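Local coordinates for protein type II restriction enzyme NlaIV (Neisseria lactamica, PDB 6QM2) that recognizes the double-stranded DNA sequence 5'-GGNNCC-3' and cleaves it endonucleolytically in its middle, leaving blunt ends and terminal 5'-phosphates, at residues A212-W215 and K216-E220. Sequence-based numbering, arbitrary orientation.
Sequences ASLW and KRKFE
W215 and F219 both carry CG anti to the backbone N (chi1 -155° and 176°), and this shared choice, one helical turn apart, sends the two aromatic side chains off the same flank of the helix, side by side. Their planes are almost parallel, at 5°, yet slid so far past one another that the rings barely overlap, with 5.4 Å between the centroids of the W215 six-membered ring and the F219 ring. The closer contact is a CH-pi one: F219 CB sits over the face of the W215 six-membered ring, 4.2 Å from its centroid. The pair is a clear instance of i/i+4 aromatic packing in the first turn of a helix. The backbone beneath it is fixed by two i/i+4 bonds, K218 N to L214 O and F219 N to W215 O, both 3.0 Å. On the more exposed flank, K218 CG lies against L214 CB at 3.9 Å. K216 N, at the helix start, is linked through a water to A212 O. K216 NZ forms a salt bridge with OE2 of E220, one turn further along, at 3.0 Å, approaching from above the carboxylate plane; both ends are also held by the backbone of I233, while R217 pairs with E221. The aromatic flank faces inward: W215 packs on I114 and I115 of helix 107-116 and on E199, and F219 on V195, so that helix 215-227 is seated against helix 191-204 and the loops carrying L121 and I231.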
ATOM      1  N   ALA A 212     -34.792  -9.662  11.297  1.00107.94           N
ATOM      2  CA  ALA A 212     -35.415  -9.744   9.977  1.00102.65           C
ATOM      3  C   ALA A 212     -36.930  -9.601  10.047  1.00100.98           C
ATOM      4  O   ALA A 212     -37.551  -9.135   9.092  1.00 94.57           O
ATOM      5  CB  ALA A 212     -35.055 -11.063   9.320  1.00103.71           C
ATOM      6  N   SER A 213     -37.518 -10.013  11.170  1.00106.59           N
ATOM      7  CA  SER A 213     -38.971 -10.048  11.325  1.00113.47           C
ATOM      8  C   SER A 213     -39.593  -8.658  11.189  1.00113.40           C
ATOM      9  O   SER A 213     -40.488  -8.443  10.373  1.00114.55           O
ATOM     10  CB  SER A 213     -39.348 -10.670  12.676  1.00116.30           C
ATOM     11  OG  SER A 213     -40.742 -10.888  12.774  1.00123.50           O
ATOM     12  N   LEU A 214     -39.076  -7.712  11.963  1.00114.93           N
ATOM     13  CA  LEU A 214     -39.650  -6.371  12.025  1.00122.39           C
ATOM     14  C   LEU A 214     -39.142  -5.432  10.918  1.00116.82           C
ATOM     15  O   LEU A 214     -39.732  -4.372  10.701  1.00115.87           O
ATOM     16  CB  LEU A 214     -39.376  -5.756  13.409  1.00134.33           C
ATOM     17  CG  LEU A 214     -39.689  -6.618  14.652  1.00136.57           C
ATOM     18  CD1 LEU A 214     -39.418  -5.840  15.934  1.00135.58           C
ATOM     19  CD2 LEU A 214     -41.122  -7.141  14.635  1.00135.22           C
ATOM     20  N   TRP A 215     -38.086  -5.843  10.207  1.00111.21           N
ATOM     21  CA  TRP A 215     -37.289  -4.962   9.325  1.00104.89           C
ATOM     22  C   TRP A 215     -38.083  -4.068   8.360  1.00106.68           C
ATOM     23  O   TRP A 215     -37.783  -2.879   8.242  1.00105.42           O
ATOM     24  CB  TRP A 215     -36.258  -5.782   8.515  1.00 98.92           C
ATOM     25  CG  TRP A 215     -35.070  -4.979   8.085  1.00 90.08           C
ATOM     26  CD1 TRP A 215     -33.871  -4.900   8.725  1.00 88.03           C
ATOM     27  CD2 TRP A 215     -34.970  -4.127   6.935  1.00 85.05           C
ATOM     28  NE1 TRP A 215     -33.024  -4.051   8.051  1.00 86.39           N
ATOM     29  CE2 TRP A 215     -33.674  -3.559   6.951  1.00 85.93           C
ATOM     30  CE3 TRP A 215     -35.848  -3.786   5.895  1.00 84.61           C
ATOM     31  CZ2 TRP A 215     -33.232  -2.670   5.962  1.00 85.27           C
ATOM     32  CZ3 TRP A 215     -35.411  -2.897   4.913  1.00 85.72           C
ATOM     33  CH2 TRP A 215     -34.111  -2.351   4.954  1.00 86.92           C
ATOM     34  N   LYS A 216     -39.072  -4.641   7.670  1.00111.25           N
ATOM     35  CA  LYS A 216     -39.854  -3.906   6.659  1.00117.39           C
ATOM     36  C   LYS A 216     -40.629  -2.748   7.282  1.00118.40           C
ATOM     37  O   LYS A 216     -40.545  -1.613   6.806  1.00112.73           O
ATOM     38  CB  LYS A 216     -40.828  -4.849   5.944  1.00124.31           C
ATOM     39  CG  LYS A 216     -41.606  -4.236   4.780  1.00127.75           C
ATOM     40  CD  LYS A 216     -42.712  -5.174   4.303  1.00136.56           C
ATOM     41  CE  LYS A 216     -43.861  -4.423   3.642  1.00141.77           C
ATOM     42  NZ  LYS A 216     -43.411  -3.639   2.460  1.00148.89           N
ATOM     43  N   ARG A 217     -41.380  -3.053   8.341  1.00120.79           N
ATOM     44  CA  ARG A 217     -42.180  -2.056   9.058  1.00124.16           C
ATOM     45  C   ARG A 217     -41.271  -0.974   9.646  1.00113.47           C
ATOM     46  O   ARG A 217     -41.472   0.215   9.394  1.00110.26           O
ATOM     47  CB  ARG A 217     -43.020  -2.727  10.159  1.00136.04           C
ATOM     48  CG  ARG A 217     -44.078  -1.837  10.812  1.00146.55           C
ATOM     49  CD  ARG A 217     -44.808  -2.544  11.955  1.00154.62           C
ATOM     50  NE  ARG A 217     -43.890  -3.019  13.001  1.00167.98           N
ATOM     51  CZ  ARG A 217     -43.340  -2.271  13.968  1.00168.56           C
ATOM     52  NH1 ARG A 217     -43.595  -0.966  14.073  1.00170.66           N
ATOM     53  NH2 ARG A 217     -42.515  -2.839  14.851  1.00162.68           N
ATOM     54  N   LYS A 218     -40.253  -1.399  10.393  1.00105.59           N
ATOM     55  CA  LYS A 218     -39.291  -0.475  11.008  1.00105.83           C
ATOM     56  C   LYS A 218     -38.649   0.477  10.000  1.00101.57           C
ATOM     57  O   LYS A 218     -38.426   1.648  10.314  1.00101.86           O
ATOM     58  CB  LYS A 218     -38.190  -1.236  11.759  1.00108.30           C
ATOM     59  CG  LYS A 218     -38.681  -1.944  13.012  1.00115.05           C
ATOM     60  CD  LYS A 218     -37.543  -2.349  13.937  1.00118.86           C
ATOM     61  CE  LYS A 218     -36.936  -1.145  14.644  1.00125.45           C
ATOM     62  NZ  LYS A 218     -36.183  -1.550  15.861  1.00129.81           N
ATOM     63  N   PHE A 219     -38.355  -0.023   8.800  1.00 98.24           N
ATOM     64  CA  PHE A 219     -37.788   0.810   7.742  1.00 96.22           C
ATOM     65  C   PHE A 219     -38.807   1.803   7.176  1.00101.61           C
ATOM     66  O   PHE A 219     -38.481   2.977   6.974  1.00 98.66           O
ATOM     67  CB  PHE A 219     -37.214  -0.026   6.591  1.00 90.20           C
ATOM     68  CG  PHE A 219     -36.708   0.814   5.458  1.00 84.87           C
ATOM     69  CD1 PHE A 219     -35.444   1.382   5.516  1.00 84.34           C
ATOM     70  CD2 PHE A 219     -37.520   1.101   4.362  1.00 83.39           C
ATOM     71  CE1 PHE A 219     -34.981   2.196   4.488  1.00 84.40           C
ATOM     72  CE2 PHE A 219     -37.067   1.916   3.331  1.00 82.24           C
ATOM     73  CZ  PHE A 219     -35.794   2.463   3.393  1.00 83.28           C
ATOM     74  N   GLU A 220     -40.018   1.323   6.888  1.00107.01           N
ATOM     75  CA  GLU A 220     -41.057   2.164   6.274  1.00109.29           C
ATOM     76  C   GLU A 220     -41.511   3.307   7.191  1.00108.62           C
ATOM     77  O   GLU A 220     -41.802   4.403   6.707  1.00109.52           O
ATOM     78  CB  GLU A 220     -42.254   1.321   5.808  1.00112.92           C
ATOM     79  CG  GLU A 220     -41.976   0.527   4.536  1.00116.87           C
ATOM     80  CD  GLU A 220     -43.164  -0.290   4.045  1.00122.02           C
ATOM     81  OE1 GLU A 220     -44.073  -0.593   4.848  1.00129.15           O
ATOM     82  OE2 GLU A 220     -43.182  -0.647   2.846  1.00120.50           O
TER
HETATM   83  O   HOH W   1     -39.189  -7.844   7.064  1.00 90.55           O